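Local coordinates for stage II sporulation E family protein (Thermanaerovibrio acidaminovorans, PDB 3RNR) that is of unknown function but probably acts as a PP2C-type phosphatase, removing phosphate from phosphoserine or phosphothreonine of proteins, at residues R24-A29 with Y168-E173; A56-A61 with G65-T70. All blocks are in the same frame, centred on the assembly; numbering follows the deposited sequence. Where two conformers were deposited one is given.

Contact 1 (R24-A29 with Y168-E173)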
loop_
_atom_site.group_PDB
_atom_site.type_symbol
_atom_site.label_atom_id
_atom_site.label_comp_id
_atom_site.label_asym_id
_atom_site.label_seq_id
_atom_site.Cartn_x
_atom_site.Cartn_y
_atom_site.Cartn_z
ATOM N N ARG B 24 -23.138 -2.217 -0.867
ATOM C CA ARG B 24 -21.916 -2.227 -1.668
ATOM C C ARG B 24 -20.735 -1.612 -0.923
ATOM O O ARG B 24 -19.941 -0.862 -1.494
ATOM C CB ARG B 24 -22.163 -1.562 -3.026
ATOM C CG ARG B 24 -23.252 -2.292 -3.838
ATOM C CD ARG B 24 -23.656 -1.560 -5.117
ATOM N NE ARG B 24 -22.646 -1.651 -6.166
ATOM C CZ ARG B 24 -22.754 -1.065 -7.356
ATOM N NH1 ARG B 24 -21.784 -1.192 -8.258
ATOM N NH2 ARG B 24 -23.831 -0.346 -7.639
ATOM N N GLY B 25 -20.611 -1.966 0.352
ATOM C CA GLY B 25 -19.542 -1.437 1.184
ATOM C C GLY B 25 -18.147 -1.723 0.649
ATOM O O GLY B 25 -17.272 -0.861 0.690
ATOM N N ASP B 26 -17.931 -2.934 0.144
ATOM C CA ASP B 26 -16.614 -3.296 -0.372
ATOM C C ASP B 26 -16.228 -2.482 -1.608
ATOM O O ASP B 26 -15.077 -2.106 -1.768
ATOM C CB ASP B 26 -16.554 -4.797 -0.682
ATOM C CG ASP B 26 -16.249 -5.641 0.557
ATOM O OD1 ASP B 26 -16.205 -5.078 1.679
ATOM O OD2 ASP B 26 -16.053 -6.867 0.407
ATOM N N GLU B 27 -17.192 -2.227 -2.487
ATOM C CA GLU B 27 -16.948 -1.395 -3.655
ATOM C C GLU B 27 -16.672 0.057 -3.274
ATOM O O GLU B 27 -15.842 0.707 -3.899
ATOM C CB GLU B 27 -18.132 -1.473 -4.629
ATOM C CG GLU B 27 -18.291 -2.842 -5.265
ATOM C CD GLU B 27 -19.520 -2.923 -6.162
ATOM O OE1 GLU B 27 -19.477 -2.364 -7.271
ATOM O OE2 GLU B 27 -20.527 -3.530 -5.748
ATOM N N ALA B 28 -17.373 0.577 -2.270
ATOM C CA ALA B 28 -17.060 1.914 -1.755
ATOM C C ALA B 28 -15.636 1.965 -1.198
ATOM O O ALA B 28 -14.888 2.912 -1.451
ATOM C CB ALA B 28 -18.039 2.310 -0.660
ATOM N N ALA B 29 -15.288 0.957 -0.405
ATOM C CA ALA B 29 -13.965 0.884 0.203
ATOM C C ALA B 29 -12.885 0.822 -0.874
ATOM O O ALA B 29 -11.837 1.447 -0.730
ATOM C CB ALA B 29 -13.862 -0.310 1.131
ATOM N N TYR B 168 -19.231 -3.631 11.978
ATOM C CA TYR B 168 -19.943 -3.646 10.698
ATOM C C TYR B 168 -19.128 -4.237 9.537
ATOM O O TYR B 168 -19.634 -4.372 8.425
ATOM C CB TYR B 168 -20.386 -2.218 10.335
ATOM C CG TYR B 168 -19.245 -1.212 10.289
ATOM C CD1 TYR B 168 -18.371 -1.171 9.205
ATOM C CD2 TYR B 168 -19.033 -0.316 11.336
ATOM C CE1 TYR B 168 -17.310 -0.260 9.166
ATOM C CE2 TYR B 168 -17.975 0.599 11.304
ATOM C CZ TYR B 168 -17.128 0.620 10.215
ATOM O OH TYR B 168 -16.087 1.515 10.179
ATOM N N ARG B 169 -17.864 -4.560 9.788
ATOM C CA ARG B 169 -16.937 -4.933 8.718
ATOM C C ARG B 169 -17.282 -6.227 7.978
ATOM O O ARG B 169 -17.742 -7.202 8.579
ATOM C CB ARG B 169 -15.504 -4.989 9.259
ATOM C CG ARG B 169 -14.980 -3.628 9.683
ATOM C CD ARG B 169 -13.923 -3.737 10.775
ATOM N NE ARG B 169 -12.679 -4.337 10.313
ATOM C CZ ARG B 169 -12.044 -5.310 10.956
ATOM N NH1 ARG B 169 -10.915 -5.803 10.465
ATOM N NH2 ARG B 169 -12.542 -5.791 12.089
ATOM N N SER B 170 -17.069 -6.216 6.662
ATOM C CA SER B 170 -17.171 -7.428 5.848
ATOM C C SER B 170 -16.044 -8.385 6.252
ATOM O O SER B 170 -14.955 -7.948 6.621
ATOM C CB SER B 170 -17.068 -7.088 4.351
ATOM O OG SER B 170 -15.832 -6.433 4.040
ATOM N N LEU B 171 -16.300 -9.687 6.170
ATOM C CA LEU B 171 -15.318 -10.682 6.596
ATOM C C LEU B 171 -14.271 -10.968 5.517
ATOM O O LEU B 171 -14.605 -11.363 4.399
ATOM C CB LEU B 171 -16.018 -11.978 7.026
ATOM C CG LEU B 171 -17.127 -11.793 8.068
ATOM C CD1 LEU B 171 -17.656 -13.139 8.548
ATOM C CD2 LEU B 171 -16.639 -10.953 9.241
ATOM N N HIS B 172 -13.005 -10.763 5.859
ATOM C CA HIS B 172 -11.905 -11.033 4.941
ATOM C C HIS B 172 -10.673 -11.517 5.699
ATOM O O HIS B 172 -10.507 -11.220 6.886
ATOM C CB HIS B 172 -11.543 -9.772 4.145
ATOM C CG HIS B 172 -12.562 -9.391 3.115
ATOM N ND1 HIS B 172 -12.669 -10.031 1.903
ATOM C CD2 HIS B 172 -13.514 -8.424 3.118
ATOM C CE1 HIS B 172 -13.649 -9.483 1.200
ATOM N NE2 HIS B 172 -14.174 -8.506 1.916
ATOM N N GLU B 173 -9.819 -12.265 5.002
ATOM C CA GLU B 173 -8.485 -12.593 5.493
ATOM C C GLU B 173 -7.578 -11.417 5.178
ATOM O O GLU B 173 -7.592 -10.910 4.061
ATOM C CB GLU B 173 -7.947 -13.836 4.775
ATOM C CG GLU B 173 -8.462 -15.151 5.327
ATOM C CD GLU B 173 -8.097 -15.335 6.788
ATOM O OE1 GLU B 173 -6.888 -15.267 7.113
ATOM O OE2 GLU B 173 -9.018 -15.530 7.611
#
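D26, in the first turn of helix 25-41, reaches S170 and H172 with its two carboxylate oxygens. From CB the side chain leaves the helix toward the loop; with CG anti to the carbonyl carbon (chi1 -83°) the carboxylate is swung toward the loop, where its two oxygens face S170 and H172, and CG itself stops 3.6 Å from OG of S170. OD1 then accepts the hydroxyl of S170 through its syn lone pair, OG to OD1 measuring 2.7 Å. OD2 takes the ring N-H of H172, NE2 to OD2 being 2.9 Å with an N-H...O angle of 158°. This donor also comes on the syn side but lies 28° out of the carboxylate plane, while OD2 sits at the edge of the imidazole, close to the ring plane. One bond to each oxygen fixes the rotation of the carboxylate about CB-CG.

In the PP2C sandwich this joins the start of a helix flanking the antiparallel sheet to the loop between strands 159-164 and 176-181 of the other sheet. The backbones stay well apart, D26 CA to S170 CA being 7.5 Å, so the side chains bridge the gap. Beyond the carboxylate, ND1 of H172 is hydrogen-bonded to D9 of the second subunit, so the imidazole links D26 to the dimer partner; with an acid at each nitrogen, its protonated form would probably be stabilised.

Contact 2 (A56-A61 with G65-T70)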
loop_
_atom_site.group_PDB
_atom_site.type_symbol
_atom_site.label_atom_id
_atom_site.label_comp_id
_atom_site.label_asym_id
_atom_site.label_seq_id
_atom_site.Cartn_x
_atom_site.Cartn_y
_atom_site.Cartn_z
ATOM N N ALA B 56 -14.062 10.418 -4.950
ATOM C CA ALA B 56 -14.222 9.190 -5.727
ATOM C C ALA B 56 -15.463 8.400 -5.337
ATOM O O ALA B 56 -16.196 7.917 -6.198
ATOM C CB ALA B 56 -12.979 8.304 -5.613
ATOM N N VAL B 57 -15.689 8.243 -4.038
ATOM C CA VAL B 57 -16.861 7.499 -3.591
ATOM C C VAL B 57 -18.147 8.272 -3.915
ATOM O O VAL B 57 -19.128 7.700 -4.393
ATOM C CB VAL B 57 -16.773 7.126 -2.091
ATOM C CG1 VAL B 57 -18.086 6.524 -1.608
ATOM C CG2 VAL B 57 -15.623 6.123 -1.873
ATOM N N HIS B 58 -18.122 9.578 -3.673
ATOM C CA HIS B 58 -19.280 10.435 -3.932
ATOM C C HIS B 58 -19.700 10.367 -5.411
ATOM O O HIS B 58 -20.886 10.244 -5.739
ATOM C CB HIS B 58 -18.933 11.875 -3.533
ATOM C CG HIS B 58 -20.110 12.801 -3.470
ATOM N ND1 HIS B 58 -20.757 13.263 -4.594
ATOM C CD2 HIS B 58 -20.727 13.387 -2.413
ATOM C CE1 HIS B 58 -21.735 14.080 -4.236
ATOM N NE2 HIS B 58 -21.735 14.173 -2.917
ATOM N N ARG B 59 -18.712 10.450 -6.291
ATOM C CA ARG B 59 -18.916 10.435 -7.740
ATOM C C ARG B 59 -19.517 9.094 -8.179
ATOM O O ARG B 59 -20.546 9.044 -8.861
ATOM C CB ARG B 59 -17.555 10.690 -8.408
ATOM C CG ARG B 59 -17.521 10.988 -9.902
ATOM C CD ARG B 59 -16.166 11.652 -10.292
ATOM N NE ARG B 59 -14.984 10.961 -9.745
ATOM C CZ ARG B 59 -13.971 11.555 -9.101
ATOM N NH1 ARG B 59 -13.975 12.869 -8.912
ATOM N NH2 ARG B 59 -12.944 10.837 -8.640
ATOM N N TRP B 60 -18.871 8.005 -7.769
ATOM C CA TRP B 60 -19.353 6.648 -8.031
ATOM C C TRP B 60 -20.762 6.368 -7.458
ATOM O O TRP B 60 -21.621 5.804 -8.142
ATOM C CB TRP B 60 -18.335 5.642 -7.475
ATOM C CG TRP B 60 -18.839 4.239 -7.369
ATOM C CD1 TRP B 60 -18.975 3.336 -8.388
ATOM C CD2 TRP B 60 -19.255 3.562 -6.175
ATOM N NE1 TRP B 60 -19.457 2.143 -7.900
ATOM C CE2 TRP B 60 -19.637 2.255 -6.546
ATOM C CE3 TRP B 60 -19.339 3.934 -4.828
ATOM C CZ2 TRP B 60 -20.106 1.322 -5.620
ATOM C CZ3 TRP B 60 -19.801 3.010 -3.915
ATOM C CH2 TRP B 60 -20.173 1.715 -4.312
ATOM N N ALA B 61 -20.994 6.754 -6.206
ATOM C CA ALA B 61 -22.292 6.555 -5.566
ATOM C C ALA B 61 -23.408 7.305 -6.309
ATOM O O ALA B 61 -24.492 6.768 -6.538
ATOM C CB ALA B 61 -22.234 6.992 -4.102
ATOM N N GLY B 65 -26.895 6.033 -8.445
ATOM C CA GLY B 65 -28.150 6.465 -7.838
ATOM C C GLY B 65 -28.259 6.139 -6.356
ATOM O O GLY B 65 -29.334 6.209 -5.766
ATOM N N ILE B 66 -27.139 5.702 -5.787
ATOM C CA ILE B 66 -27.000 5.333 -4.374
ATOM C C ILE B 66 -26.390 6.339 -3.363
ATOM O O ILE B 66 -25.970 5.920 -2.285
ATOM C CB ILE B 66 -26.423 3.915 -4.182
ATOM C CG1 ILE B 66 -25.070 3.773 -4.868
ATOM C CG2 ILE B 66 -27.397 2.878 -4.723
ATOM C CD1 ILE B 66 -24.448 2.411 -4.633
ATOM N N LEU B 67 -26.170 7.592 -3.756
ATOM C CA LEU B 67 -25.447 8.527 -2.885
ATOM C C LEU B 67 -26.017 8.566 -1.475
ATOM O O LEU B 67 -27.219 8.709 -1.286
ATOM C CB LEU B 67 -25.462 9.936 -3.470
ATOM C CG LEU B 67 -24.756 11.009 -2.631
ATOM C CD1 LEU B 67 -23.276 10.677 -2.463
ATOM C CD2 LEU B 67 -24.928 12.395 -3.259
ATOM N N GLY B 68 -25.143 8.428 -0.482
ATOM C CA GLY B 68 -25.564 8.484 0.906
ATOM C C GLY B 68 -25.968 7.127 1.439
ATOM O O GLY B 68 -26.129 6.948 2.638
ATOM N N ARG B 69 -26.173 6.175 0.535
ATOM C CA ARG B 69 -26.556 4.822 0.934
ATOM C C ARG B 69 -25.418 3.795 0.922
ATOM O O ARG B 69 -25.631 2.612 1.214
ATOM C CB ARG B 69 -27.755 4.341 0.108
ATOM C CG ARG B 69 -29.032 5.109 0.416
ATOM C CD ARG B 69 -30.261 4.302 0.019
ATOM N NE ARG B 69 -30.361 4.132 -1.423
ATOM C CZ ARG B 69 -31.036 3.151 -2.014
ATOM N NH1 ARG B 69 -31.072 3.081 -3.336
ATOM N NH2 ARG B 69 -31.666 2.241 -1.285
ATOM N N THR B 70 -24.218 4.253 0.571
ATOM C CA THR B 70 -23.039 3.401 0.512
ATOM C C THR B 70 -21.869 4.260 1.022
ATOM O O THR B 70 -21.872 5.476 0.864
ATOM C CB THR B 70 -22.754 2.923 -0.941
ATOM O OG1 THR B 70 -21.560 2.115 -0.982
ATOM C CG2 THR B 70 -22.606 4.106 -1.876
#
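A61 and I66 supply the polar link: the amide N of I66 donates to the carbonyl O of A61 at 3.0 Å, with a rather bent N-H...O angle of 133°. The bond belongs to the end of helix 46-63, where G65, with positive phi, forms a Schellman motif that reverses the chain. A type II beta turn from I66 to R69 follows and brings the later residues back over the last helical turns.

The aromatic contact is a CH-pi interaction. CD1 of L67 lies over one face of the H58 imidazole, 3.8 Å from the ring centroid and only 13° off the normal, while CD2 of L67 meets the NE2 and CE1 side of the same ring. Both side chains have CG anti to the backbone N (chi1 179° for L67), which extends each far enough for methyl and ring to overlap.

Van der Waals contacts join the helix to the returning loop. The methyl CB of A61 packs against CG2 of T70 at 3.7 Å and lies 4.2 Å from CD1 of L67. W60 and T70 cross at about a right angle, and the T70 hydroxyl makes an edge contact with the indole, OG1 lying 3.5 Å from CZ3 of W60. That hydroxyl is hydrogen-bonded to the carbonyl O of I23.

R31 of helix 25-41 makes a cation-pi contact with the W60 ring, and E27 and A28 of that helix also touch the indole. Helix 46-63 is thus packed beside helix 25-41, with the 65-70 loop bridging their ends before the chain enters strand 72-80.

The centres of the two contacts lie 15 Å apart, on the same side of the chain's centre, and contact 2 is nested within the chain loop closed by contact 1. They meet through successive helices 25-41 and 46-63: E27 CB is 3.6 Å from W60 CZ2, and A28 CB is 3.5 Å from T70 OG1. The first turn of helix 25-41 therefore faces the 168-173 loop with D26 and the contact 2 residues with E27 and A28. Bound glycerol, probably from the crystallisation liquor, lies about 3 Å from the D26 side chain and about 4 Å from that of W60 (nearest atoms), and E27 OE1 is hydrogen-bonded to glycerol.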